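PDB 7JPJ: diaminopimelate decarboxylase from Phaeodactylum tricornutum, which probably decarboxylates diaminopimelate to lysine with the help of pyridoxal 5'-phosphate, the last step of lysine biosynthesis. Local coordinates for residues T54-M59 against N75-A80; T232-G237 against E277-T282. One frame throughout, in Å; residues are numbered along the deposited sequence.

Contact 1: residues T54-M59 against N75-A80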
loop_
_atom_site.group_PDB
_atom_site.type_symbol
_atom_site.label_atom_id
_atom_site.label_comp_id
_atom_site.label_asym_id
_atom_site.label_seq_id
_atom_site.Cartn_x
_atom_site.Cartn_y
_atom_site.Cartn_z
ATOM N N THR A 54 -11.005 -24.735 17.859
ATOM C CA THR A 54 -10.207 -23.598 18.297
ATOM C C THR A 54 -10.280 -22.522 17.227
ATOM O O THR A 54 -10.050 -22.804 16.047
ATOM C CB THR A 54 -8.745 -23.985 18.541
ATOM O OG1 THR A 54 -8.685 -25.091 19.447
ATOM C CG2 THR A 54 -7.977 -22.809 19.132
ATOM N N VAL A 55 -10.596 -21.298 17.634
ATOM C CA VAL A 55 -10.661 -20.160 16.724
ATOM C C VAL A 55 -9.407 -19.322 16.919
ATOM O O VAL A 55 -9.115 -18.873 18.035
ATOM C CB VAL A 55 -11.926 -19.322 16.962
ATOM C CG1 VAL A 55 -11.918 -18.091 16.067
ATOM C CG2 VAL A 55 -13.167 -20.162 16.723
ATOM N N ARG A 56 -8.663 -19.107 15.837
ATOM C CA ARG A 56 -7.475 -18.265 15.844
ATOM C C ARG A 56 -7.754 -16.993 15.056
ATOM O O ARG A 56 -8.245 -17.055 13.926
ATOM C CB ARG A 56 -6.274 -18.997 15.242
ATOM C CG ARG A 56 -6.045 -20.390 15.794
ATOM C CD ARG A 56 -4.599 -20.823 15.609
ATOM N NE ARG A 56 -3.881 -20.836 16.878
ATOM C CZ ARG A 56 -3.512 -21.942 17.515
ATOM N NH1 ARG A 56 -3.786 -23.126 16.998
ATOM N NH2 ARG A 56 -2.864 -21.865 18.669
ATOM N N TYR A 57 -7.441 -15.846 15.651
ATOM C CA TYR A 57 -7.571 -14.574 14.953
ATOM C C TYR A 57 -6.316 -14.321 14.126
ATOM O O TYR A 57 -5.204 -14.316 14.664
ATOM C CB TYR A 57 -7.801 -13.434 15.944
ATOM C CG TYR A 57 -7.741 -12.053 15.321
ATOM C CD1 TYR A 57 -8.372 -11.782 14.112
ATOM C CD2 TYR A 57 -7.063 -11.017 15.948
ATOM C CE1 TYR A 57 -8.320 -10.522 13.542
ATOM C CE2 TYR A 57 -7.010 -9.754 15.389
ATOM C CZ TYR A 57 -7.639 -9.513 14.187
ATOM O OH TYR A 57 -7.584 -8.256 13.627
ATOM N N ALA A 58 -6.495 -14.119 12.824
ATOM C CA ALA A 58 -5.400 -13.756 11.926
ATOM C C ALA A 58 -5.117 -12.271 12.113
ATOM O O ALA A 58 -5.652 -11.420 11.401
ATOM C CB ALA A 58 -5.757 -14.084 10.481
ATOM N N MET A 59 -4.252 -11.954 13.082
ATOM C CA MET A 59 -4.070 -10.569 13.506
ATOM C C MET A 59 -3.526 -9.671 12.405
ATOM O O MET A 59 -3.562 -8.444 12.563
ATOM C CB MET A 59 -3.132 -10.493 14.711
ATOM C CG MET A 59 -1.762 -11.100 14.468
ATOM S SD MET A 59 -0.713 -11.033 15.932
ATOM C CE MET A 59 -0.549 -9.264 16.144
ATOM N N ASN A 75 -11.664 -16.089 24.595
ATOM C CA ASN A 75 -11.013 -17.389 24.402
ATOM C C ASN A 75 -10.741 -17.684 22.930
ATOM O O ASN A 75 -10.779 -18.841 22.500
ATOM C CB ASN A 75 -11.823 -18.522 25.038
ATOM C CG ASN A 75 -11.949 -18.369 26.535
ATOM O OD1 ASN A 75 -11.100 -17.752 27.179
ATOM N ND2 ASN A 75 -13.016 -18.922 27.102
ATOM N N ILE A 76 -10.458 -16.644 22.150
ATOM C CA ILE A 76 -10.030 -16.782 20.763
ATOM C C ILE A 76 -8.516 -16.634 20.720
ATOM O O ILE A 76 -7.959 -15.695 21.302
ATOM C CB ILE A 76 -10.715 -15.743 19.861
ATOM C CG1 ILE A 76 -12.195 -16.083 19.688
ATOM C CG2 ILE A 76 -10.023 -15.669 18.510
ATOM C CD1 ILE A 76 -12.918 -15.163 18.737
ATOM N N HIS A 77 -7.847 -17.562 20.044
ATOM C CA HIS A 77 -6.394 -17.577 19.998
ATOM C C HIS A 77 -5.901 -16.687 18.855
ATOM O O HIS A 77 -6.676 -15.966 18.219
ATOM C CB HIS A 77 -5.894 -19.015 19.885
ATOM C CG HIS A 77 -6.172 -19.848 21.100
ATOM N ND1 HIS A 77 -5.324 -20.846 21.531
ATOM C CD2 HIS A 77 -7.203 -19.828 21.977
ATOM C CE1 HIS A 77 -5.824 -21.407 22.618
ATOM N NE2 HIS A 77 -6.964 -20.807 22.909
ATOM N N VAL A 78 -4.599 -16.723 18.580
ATOM C CA VAL A 78 -3.968 -15.824 17.620
ATOM C C VAL A 78 -3.179 -16.646 16.607
ATOM O O VAL A 78 -2.451 -17.571 16.984
ATOM C CB VAL A 78 -3.054 -14.802 18.324
ATOM C CG1 VAL A 78 -1.965 -14.305 17.385
ATOM C CG2 VAL A 78 -3.871 -13.637 18.853
ATOM N N ASP A 79 -3.335 -16.311 15.323
ATOM C CA ASP A 79 -2.518 -16.849 14.238
ATOM C C ASP A 79 -1.616 -15.730 13.723
ATOM O O ASP A 79 -2.101 -14.753 13.141
ATOM C CB ASP A 79 -3.394 -17.412 13.119
ATOM C CG ASP A 79 -2.693 -17.417 11.764
ATOM O OD1 ASP A 79 -1.532 -17.891 11.675
ATOM O OD2 ASP A 79 -3.310 -16.949 10.782
ATOM N N ALA A 80 -0.309 -15.881 13.925
ATOM C CA ALA A 80 0.658 -14.838 13.610
ATOM C C ALA A 80 1.341 -15.118 12.277
ATOM O O ALA A 80 1.615 -16.272 11.937
ATOM C CB ALA A 80 1.704 -14.720 14.717
#

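Contact 2: residues T232-G237 against E277-T282. With SO4 (sulfate ion), chain D.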
loop_
_atom_site.group_PDB
_atom_site.type_symbol
_atom_site.label_atom_id
_atom_site.label_comp_id
_atom_site.label_asym_id
_atom_site.label_seq_id
_atom_site.Cartn_x
_atom_site.Cartn_y
_atom_site.Cartn_z
ATOM N N THR A 232 -4.475 -32.405 15.540
ATOM C CA THR A 232 -5.161 -31.159 15.235
ATOM C C THR A 232 -5.097 -30.892 13.738
ATOM O O THR A 232 -4.063 -31.115 13.103
ATOM C CB THR A 232 -4.542 -29.979 16.000
ATOM O OG1 THR A 232 -4.687 -30.194 17.408
ATOM C CG2 THR A 232 -5.227 -28.680 15.634
ATOM N N MET A 233 -6.209 -30.414 13.183
ATOM C CA MET A 233 -6.301 -30.017 11.783
ATOM C C MET A 233 -6.690 -28.545 11.716
ATOM O O MET A 233 -7.770 -28.163 12.181
ATOM C CB MET A 233 -7.319 -30.884 11.039
ATOM C CG MET A 233 -7.666 -30.403 9.636
ATOM S SD MET A 233 -6.562 -31.041 8.361
ATOM C CE MET A 233 -5.469 -29.644 8.114
ATOM N N ASN A 234 -5.808 -27.723 11.144
ATOM C CA ASN A 234 -6.035 -26.288 10.978
ATOM C C ASN A 234 -6.457 -26.029 9.533
ATOM O O ASN A 234 -5.643 -26.151 8.610
ATOM C CB ASN A 234 -4.772 -25.506 11.339
ATOM C CG ASN A 234 -4.990 -23.996 11.370
ATOM O OD1 ASN A 234 -5.884 -23.460 10.715
ATOM N ND2 ASN A 234 -4.150 -23.303 12.129
ATOM N N LEU A 235 -7.725 -25.658 9.342
ATOM C CA LEU A 235 -8.295 -25.438 8.017
ATOM C C LEU A 235 -8.128 -24.012 7.511
ATOM O O LEU A 235 -8.582 -23.710 6.402
ATOM C CB LEU A 235 -9.781 -25.803 8.015
ATOM C CG LEU A 235 -10.106 -27.285 8.195
ATOM C CD1 LEU A 235 -11.612 -27.516 8.146
ATOM C CD2 LEU A 235 -9.392 -28.119 7.143
ATOM N N GLY A 236 -7.507 -23.129 8.292
ATOM C CA GLY A 236 -7.223 -21.784 7.831
ATOM C C GLY A 236 -8.439 -20.873 7.855
ATOM O O GLY A 236 -9.436 -21.116 8.542
ATOM N N GLY A 237 -8.342 -19.795 7.081
ATOM C CA GLY A 237 -9.429 -18.843 6.966
ATOM C C GLY A 237 -10.020 -18.774 5.572
ATOM O O GLY A 237 -10.131 -19.796 4.885
ATOM N N GLU A 277 -9.272 -26.454 13.833
ATOM C CA GLU A 277 -8.878 -25.063 13.996
ATOM C C GLU A 277 -9.307 -24.264 12.778
ATOM O O GLU A 277 -9.273 -24.766 11.651
ATOM C CB GLU A 277 -7.371 -24.917 14.188
ATOM C CG GLU A 277 -6.855 -25.478 15.494
ATOM C CD GLU A 277 -5.381 -25.202 15.689
ATOM O OE1 GLU A 277 -4.759 -24.610 14.780
ATOM O OE2 GLU A 277 -4.841 -25.560 16.759
ATOM N N ILE A 278 -9.711 -23.019 13.014
ATOM C CA ILE A 278 -10.058 -22.085 11.954
ATOM C C ILE A 278 -9.312 -20.783 12.206
ATOM O O ILE A 278 -9.099 -20.377 13.352
ATOM C CB ILE A 278 -11.583 -21.845 11.868
ATOM C CG1 ILE A 278 -12.120 -21.246 13.171
ATOM C CG2 ILE A 278 -12.304 -23.143 11.539
ATOM C CD1 ILE A 278 -13.594 -20.915 13.121
ATOM N N GLU A 279 -8.899 -20.130 11.123
ATOM C CA GLU A 279 -8.067 -18.930 11.192
ATOM C C GLU A 279 -8.725 -17.764 10.459
ATOM O O GLU A 279 -8.184 -17.261 9.467
ATOM C CB GLU A 279 -6.681 -19.214 10.618
ATOM C CG GLU A 279 -5.676 -19.766 11.622
ATOM C CD GLU A 279 -4.353 -20.164 10.975
ATOM O OE1 GLU A 279 -3.656 -21.054 11.518
ATOM O OE2 GLU A 279 -4.011 -19.590 9.916
ATOM N N PRO A 280 -9.884 -17.295 10.929
ATOM C CA PRO A 280 -10.562 -16.196 10.230
ATOM C C PRO A 280 -9.896 -14.860 10.530
ATOM O O PRO A 280 -9.558 -14.561 11.678
ATOM C CB PRO A 280 -11.988 -16.246 10.789
ATOM C CG PRO A 280 -11.816 -16.773 12.156
ATOM C CD PRO A 280 -10.657 -17.742 12.102
ATOM N N GLY A 281 -9.700 -14.064 9.486
ATOM C CA GLY A 281 -9.218 -12.710 9.650
ATOM C C GLY A 281 -10.287 -11.705 9.275
ATOM O O GLY A 281 -10.765 -10.941 10.121
ATOM N N THR A 282 -10.675 -11.715 7.997
ATOM C CA THR A 282 -11.737 -10.836 7.523
ATOM C C THR A 282 -13.025 -11.046 8.314
ATOM O O THR A 282 -13.641 -10.084 8.785
ATOM C CB THR A 282 -11.972 -11.076 6.032
ATOM O OG1 THR A 282 -10.749 -10.864 5.315
ATOM C CG2 THR A 282 -13.040 -10.138 5.496
HETATM S S SO4 D . -8.854 -14.034 5.716
HETATM O O1 SO4 D . -9.763 -13.380 4.778
HETATM O O2 SO4 D . -9.603 -14.996 6.524
HETATM O O3 SO4 D . -8.243 -13.038 6.589
HETATM O O4 SO4 D . -7.803 -14.720 4.968
#

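Contact 1: residues T54-M59 against N75-A80
In the beta-alpha-beta unit of strand 53-58, helix 65-73 and strand 77-80, Arg56 faces His77 and Tyr57 faces Val78 across a parallel pair of strands. His77 N donates to Val55 O (2.7 Å). Tyr57 N then takes His77 O at 2.7 Å, and Asp79 N returns to Tyr57 O at 2.8 Å, both nearly straight. Arg56 leaves on the same face as His77 and Asp79, its CB lying 3.9 Å from Asp79 CB. With CG anti to the carbonyl carbon (chi1 -49°) and a bend at chi3, its chain crosses above strand 77-80. There the guanidinium meets Val78 O at its edge, Arg56 NE lying 3.6 Å from Val78 O without a hydrogen bond. NH2 comes near the edge of the His77 ring, the two planes almost perpendicular at 81°. NH1 goes on to a salt bridge with Glu277. Replacing Arg56 by a leucine would probably strand the Glu277 carboxylate without its cationic mate and open a gap beside Val78 O and the His77 edge. Thr54 closes over the His77 ring from one face, a CH-pi contact with CG2 4.0 Å from the ring centroid and only 11° off the normal; its OG1 is bound to Gln275. On the reverse face, Ile76 CG2 packs against Val55 CG1 (3.9 Å) and Tyr57 CB. Tyr57 directs its ring away from strand 77-80, edge-to-face with Phe71 of the connecting helix, while OH bonds to Cys62 O. Met59 SD rests on Val78 CG1 at 3.8 Å, between helices 65-73 and 83-91. Polar groups on one face and apolar ones under helices on the other are what neighbouring strands of a TIM barrel present to its interior and its helical shell.

Contact 2: residues T232-G237 against E277-T282
Asn234 sets its side-chain amide between two carboxylates of the other segment, those of Glu277 and Glu279, and meets each at a different tilt. Its CG lies anti to the backbone N (chi1 -172°), which carries the amide over strand 275-278. Against Glu279 the two flat groups stand almost perpendicular, 87° apart, with ND2 donating to OE1; the modelled separation is too short to be trusted. Against Glu277 the planes are 68° apart, and ND2 lies near OE1 at an angle too poor for a hydrogen bond. At the other end of the amide, OD1 accepts from Gly236 N at 2.9 Å in an Asx turn, which helps hold the amide's rotation. Thr232 comes at Glu277 across its chain, CG2 beside CD at 3.5 Å. Glu277 N reaches Met233 O at 2.8 Å, Leu235 N reaches Glu277 O at 2.9 Å, and Glu279 N reaches Gly236 O at 2.8 Å. Further on, a sulfate, probably from the crystallisation solution, is held by Gly281 N, Thr282 N and Thr282 OG1 (2.8 Å to O1), and also by Gly238 N and Tyr395 OH; it may mark the cofactor phosphate site. Buried Glu277 probably has its charge offset by Arg56, while Glu279, with Asp79 close by and a weak hydrogen bond to His201, probably also draws on the Asn234 amide.

In the fold
Contact 1 closes before contact 2 opens along the chain, yet their centres lie only 8 Å apart. Both belong to the parallel sheet of the TIM-barrel-like pyridoxal binding domain. Contact 1 joins the first two strands of the barrel, 53-58 and 77-80, contact 2 the last two, 232-234 and 275-278, and the barrel closes between them, where 275-278 pairs with 53-58. Across that closure Arg56 and Glu277 supply the side-chain bond, Arg56 N probably bonds to Ile278 O, and Val55 packs on Ile278. Ala58 and Glu279 both lie near Lys60, the predicted cofactor attachment site, unmodified here; the two contacts probably help frame the active-site end of the barrel.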